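Local coordinates for DNA endonuclease I-CvuI (Chlorella vulgaris, PDB 5A72), which probably acts as a LAGLIDADG homing endonuclease, recognising and cleaving a DNA target in the course of intron homing, at residues B[20-25]-B[47-52]. Sequence-based numbering, arbitrary orientation.
Sequences DADGCI and VFQSTT. With CA (calcium ion), chain F; CA (calcium ion), chain E; nucleotides of chain D.
Phe-48 N donates to Asp-22 O across 3.2 Å, a nearly straight bond (176°) that joins the C-terminal part of the LAGLIDADG helix to the neighbouring strand 39-50, a good example of a metal-binding motif tied to a DNA-binding sheet. Next to this bond, Gly-23 and Val-47 form an antiparallel non-hydrogen-bonded pair, their CA atoms 4.3 Å apart. The Phe-48 ring works on two fronts. Cys-24 CB meets its edge in plane, 3.6 Å from CE1, while C8 of DG15 of chain D sits over the centre of one face, 3.4 Å above the plane. Having CG anti to the carbonyl carbon (chi1 -48°) sets it beside the backbone N and brings the ring edge against Cys-24. Replacing Phe-48 with an alanine would probably leave Cys-24 CB without the ring edge it packs against and guanine C8 without the face it covers.

Beside Asp-22 and Ala-21 lie two calcium ions. One is held by Asp-22 OD2, DC14 of chain D OP1 and Ala-21 O of the second subunit, the other by Ala-21 O, DG15 of chain D OP2 and Asp-22 OD2 of the second subunit; two waters and a further DNA phosphate fill out each shell. Farther out, Val-47 packs on Phe-18 and Leu-57, and the deoxycytidine phosphate takes a bond at the C-terminal end of strand 39-50, where Ser-50 N donates to DC14 of chain D OP2 at 2.8 Å.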
ATOM      1  N   ASP B  20       5.674  -0.223  -2.135  1.00 19.53           N
ATOM      2  CA  ASP B  20       5.441   1.128  -2.643  1.00 23.98           C
ATOM      3  C   ASP B  20       4.285   1.818  -1.909  1.00 27.82           C
ATOM      4  O   ASP B  20       4.284   3.033  -1.745  1.00 29.60           O
ATOM      5  CB  ASP B  20       5.149   1.112  -4.147  1.00 23.51           C
ATOM      6  CG  ASP B  20       6.396   1.332  -4.995  1.00 27.58           C
ATOM      7  OD1 ASP B  20       7.404   1.845  -4.460  1.00 26.81           O
ATOM      8  OD2 ASP B  20       6.364   0.999  -6.205  1.00 27.27           O
ATOM      9  N   ALA B  21       3.310   1.042  -1.450  1.00 25.02           N
ATOM     10  CA  ALA B  21       2.150   1.627  -0.806  1.00 25.77           C
ATOM     11  C   ALA B  21       2.218   1.567   0.725  1.00 26.95           C
ATOM     12  O   ALA B  21       2.194   2.598   1.393  1.00 26.11           O
ATOM     13  CB  ALA B  21       0.894   0.942  -1.311  1.00 25.25           C
ATOM     14  N   ASP B  22       2.308   0.355   1.269  1.00 28.43           N
ATOM     15  CA  ASP B  22       2.188   0.126   2.713  1.00 32.15           C
ATOM     16  C   ASP B  22       3.515  -0.167   3.372  1.00 30.96           C
ATOM     17  O   ASP B  22       3.557  -0.772   4.449  1.00 27.75           O
ATOM     18  CB  ASP B  22       1.239  -1.043   2.999  1.00 32.30           C
ATOM     19  CG  ASP B  22      -0.163  -0.587   3.338  1.00 32.79           C
ATOM     20  OD1 ASP B  22      -0.471   0.609   3.133  1.00 31.64           O
ATOM     21  OD2 ASP B  22      -0.960  -1.437   3.798  1.00 35.31           O
ATOM     22  N   GLY B  23       4.592   0.257   2.716  1.00 30.06           N
ATOM     23  CA  GLY B  23       5.926  -0.091   3.150  1.00 28.24           C
ATOM     24  C   GLY B  23       6.762   1.106   3.516  1.00 28.11           C
ATOM     25  O   GLY B  23       6.289   2.232   3.556  1.00 31.02           O
ATOM     26  N   CYS B  24       8.031   0.848   3.775  1.00 27.19           N
ATOM     27  CA  CYS B  24       8.927   1.884   4.232  1.00 26.38           C
ATOM     28  C   CYS B  24      10.371   1.431   4.096  1.00 22.74           C
ATOM     29  O   CYS B  24      10.845   0.608   4.868  1.00 23.78           O
ATOM     30  CB  CYS B  24       8.608   2.252   5.678  1.00 28.41           C
ATOM     31  SG  CYS B  24       9.885   3.228   6.506  1.00 25.19           S
ATOM     32  N   ILE B  25      11.050   1.964   3.088  1.00 24.65           N
ATOM     33  CA  ILE B  25      12.478   1.761   2.897  1.00 25.01           C
ATOM     34  C   ILE B  25      13.200   2.954   3.477  1.00 23.29           C
ATOM     35  O   ILE B  25      13.029   4.070   3.004  1.00 25.03           O
ATOM     36  CB  ILE B  25      12.836   1.598   1.422  1.00 22.01           C
ATOM     37  CG1 ILE B  25      12.035   0.433   0.833  1.00 24.08           C
ATOM     38  CG2 ILE B  25      14.315   1.365   1.267  1.00 17.08           C
ATOM     39  CD1 ILE B  25      12.191   0.253  -0.670  1.00 22.42           C
ATOM     40  N   VAL B  47       7.229  -3.464   6.284  1.00 28.97           N
ATOM     41  CA  VAL B  47       5.853  -3.521   5.803  1.00 25.53           C
ATOM     42  C   VAL B  47       4.884  -3.549   6.975  1.00 21.81           C
ATOM     43  O   VAL B  47       5.049  -4.317   7.896  1.00 25.25           O
ATOM     44  CB  VAL B  47       5.623  -4.752   4.939  1.00 21.29           C
ATOM     45  CG1 VAL B  47       4.180  -4.859   4.585  1.00 25.50           C
ATOM     46  CG2 VAL B  47       6.472  -4.669   3.684  1.00 26.16           C
ATOM     47  N   PHE B  48       3.875  -2.703   6.943  1.00 26.35           N
ATOM     48  CA  PHE B  48       2.959  -2.595   8.064  1.00 27.57           C
ATOM     49  C   PHE B  48       1.620  -3.160   7.667  1.00 29.20           C
ATOM     50  O   PHE B  48       1.254  -3.121   6.497  1.00 30.39           O
ATOM     51  CB  PHE B  48       2.824  -1.143   8.503  1.00 26.20           C
ATOM     52  CG  PHE B  48       4.142  -0.452   8.651  1.00 29.38           C
ATOM     53  CD1 PHE B  48       4.737   0.173   7.562  1.00 28.10           C
ATOM     54  CD2 PHE B  48       4.802  -0.452   9.868  1.00 27.94           C
ATOM     55  CE1 PHE B  48       5.969   0.798   7.684  1.00 30.57           C
ATOM     56  CE2 PHE B  48       6.022   0.179  10.007  1.00 28.33           C
ATOM     57  CZ  PHE B  48       6.612   0.806   8.910  1.00 30.52           C
ATOM     58  N   GLN B  49       0.902  -3.718   8.635  1.00 30.14           N
ATOM     59  CA  GLN B  49      -0.454  -4.178   8.391  1.00 30.51           C
ATOM     60  C   GLN B  49      -1.142  -4.383   9.721  1.00 31.73           C
ATOM     61  O   GLN B  49      -0.481  -4.606  10.740  1.00 34.77           O
ATOM     62  CB  GLN B  49      -0.467  -5.462   7.563  1.00 23.43           C
ATOM     63  CG  GLN B  49      -1.793  -5.740   6.859  1.00 34.43           C
ATOM     64  CD  GLN B  49      -2.150  -4.715   5.780  1.00 29.28           C
ATOM     65  OE1 GLN B  49      -1.311  -3.941   5.337  1.00 34.27           O
ATOM     66  NE2 GLN B  49      -3.404  -4.716   5.360  1.00 32.60           N
ATOM     67  N   SER B  50      -2.462  -4.257   9.723  1.00 30.46           N
ATOM     68  CA  SER B  50      -3.238  -4.554  10.910  1.00 32.96           C
ATOM     69  C   SER B  50      -3.067  -6.029  11.290  1.00 33.45           C
ATOM     70  O   SER B  50      -3.105  -6.912  10.422  1.00 31.50           O
ATOM     71  CB  SER B  50      -4.707  -4.224  10.684  1.00 30.87           C
ATOM     72  OG  SER B  50      -5.392  -4.203  11.921  1.00 41.16           O
ATOM     73  N   THR B  51      -2.882  -6.291  12.582  1.00 30.19           N
ATOM     74  CA  THR B  51      -2.616  -7.649  13.056  1.00 33.41           C
ATOM     75  C   THR B  51      -3.720  -8.639  12.605  1.00 37.51           C
ATOM     76  O   THR B  51      -3.489  -9.849  12.498  1.00 33.20           O
ATOM     77  CB  THR B  51      -2.475  -7.688  14.597  1.00 28.59           C
ATOM     78  OG1 THR B  51      -1.536  -6.693  15.023  1.00 28.67           O
ATOM     79  CG2 THR B  51      -1.985  -9.057  15.065  1.00 31.03           C
ATOM     80  N   THR B  52      -4.903  -8.114  12.301  1.00 33.52           N
ATOM     81  CA  THR B  52      -6.004  -8.947  11.844  1.00 35.74           C
ATOM     82  C   THR B  52      -5.687  -9.588  10.498  1.00 35.68           C
ATOM     83  O   THR B  52      -6.346 -10.538  10.086  1.00 38.89           O
ATOM     84  CB  THR B  52      -7.296  -8.142  11.739  1.00 34.93           C
ATOM     85  OG1 THR B  52      -7.110  -7.091  10.786  1.00 41.91           O
ATOM     86  CG2 THR B  52      -7.641  -7.530  13.090  1.00 37.37           C
TER
HETATM   87 CA    CA F1164      -3.282  -0.448   3.822  1.00 33.21          CA
HETATM   88 CA    CA E1163       0.935   4.600   1.590  1.00 29.18          CA
ATOM     89  P    DC D  14      -3.397  -1.382   7.399  1.00 33.52           P
ATOM     90  OP1  DC D  14      -3.287  -1.375   5.924  1.00 29.33           O
ATOM     91  OP2  DC D  14      -3.937  -2.579   8.090  1.00 35.16           O
ATOM     92  O5'  DC D  14      -1.950  -1.043   8.031  1.00 37.80           O
ATOM     93  C5'  DC D  14      -0.924  -0.425   7.232  1.00 29.03           C
ATOM     94  C4'  DC D  14      -1.029   1.088   7.271  1.00 30.08           C
ATOM     95  O4'  DC D  14      -1.248   1.552   8.627  1.00 31.33           O
ATOM     96  C3'  DC D  14       0.210   1.852   6.768  1.00 28.04           C
ATOM     97  O3'  DC D  14      -0.203   2.757   5.787  1.00 25.98           O
ATOM     98  C2'  DC D  14       0.728   2.576   8.025  1.00 24.13           C
ATOM     99  C1'  DC D  14      -0.568   2.777   8.764  1.00 27.45           C
ATOM    100  N1   DC D  14      -0.478   3.146  10.224  1.00 26.56           N
ATOM    101  C2   DC D  14      -0.021   4.414  10.590  1.00 25.24           C
ATOM    102  O2   DC D  14       0.375   5.197   9.703  1.00 26.88           O
ATOM    103  N3   DC D  14      -0.011   4.750  11.909  1.00 21.27           N
ATOM    104  C4   DC D  14      -0.451   3.889  12.825  1.00 21.19           C
ATOM    105  N4   DC D  14      -0.434   4.273  14.104  1.00 21.40           N
ATOM    106  C5   DC D  14      -0.928   2.596  12.473  1.00 23.83           C
ATOM    107  C6   DC D  14      -0.938   2.275  11.174  1.00 27.90           C
ATOM    108  P    DG D  15       0.835   3.736   5.061  1.00 31.62           P
ATOM    109  OP1  DG D  15       0.918   4.961   5.892  1.00 28.63           O
ATOM    110  OP2  DG D  15       0.319   3.914   3.688  1.00 33.84           O
ATOM    111  O5'  DG D  15       2.198   2.860   4.915  1.00 32.73           O
ATOM    112  C5'  DG D  15       3.321   2.943   5.868  1.00 30.91           C
ATOM    113  C4'  DG D  15       3.808   4.368   6.070  1.00 28.85           C
ATOM    114  O4'  DG D  15       3.405   4.829   7.381  1.00 30.77           O
ATOM    115  C3'  DG D  15       5.306   4.580   6.026  1.00 28.92           C
ATOM    116  O3'  DG D  15       5.553   5.933   5.608  1.00 33.54           O
ATOM    117  C2'  DG D  15       5.701   4.342   7.486  1.00 27.42           C
ATOM    118  C1'  DG D  15       4.534   4.991   8.219  1.00 24.21           C
ATOM    119  N9   DG D  15       4.187   4.388   9.505  1.00 23.43           N
ATOM    120  C8   DG D  15       3.912   3.066   9.749  1.00 22.62           C
ATOM    121  N7   DG D  15       3.570   2.825  10.986  1.00 23.35           N
ATOM    122  C5   DG D  15       3.592   4.077  11.598  1.00 22.34           C
ATOM    123  C6   DG D  15       3.312   4.452  12.945  1.00 23.82           C
ATOM    124  O6   DG D  15       2.964   3.728  13.901  1.00 22.43           O
ATOM    125  N1   DG D  15       3.453   5.825  13.135  1.00 22.59           N
ATOM    126  C2   DG D  15       3.820   6.716  12.160  1.00 23.55           C
ATOM    127  N2   DG D  15       3.898   8.001  12.535  1.00 27.08           N
ATOM    128  N3   DG D  15       4.084   6.380  10.901  1.00 21.56           N
ATOM    129  C4   DG D  15       3.951   5.050  10.694  1.00 20.73           C
TER
HETATM  130  O   HOH W   1       2.505   4.865  -0.285  1.00 28.17           O
HETATM  131  O   HOH W   2       3.416   5.148   2.899  1.00 36.48           O
HETATM  132  O   HOH W   3      -3.957  -2.609   3.165  1.00 30.54           O
HETATM  133  O   HOH W   4      -5.878  -0.141   3.493  1.00 32.44           O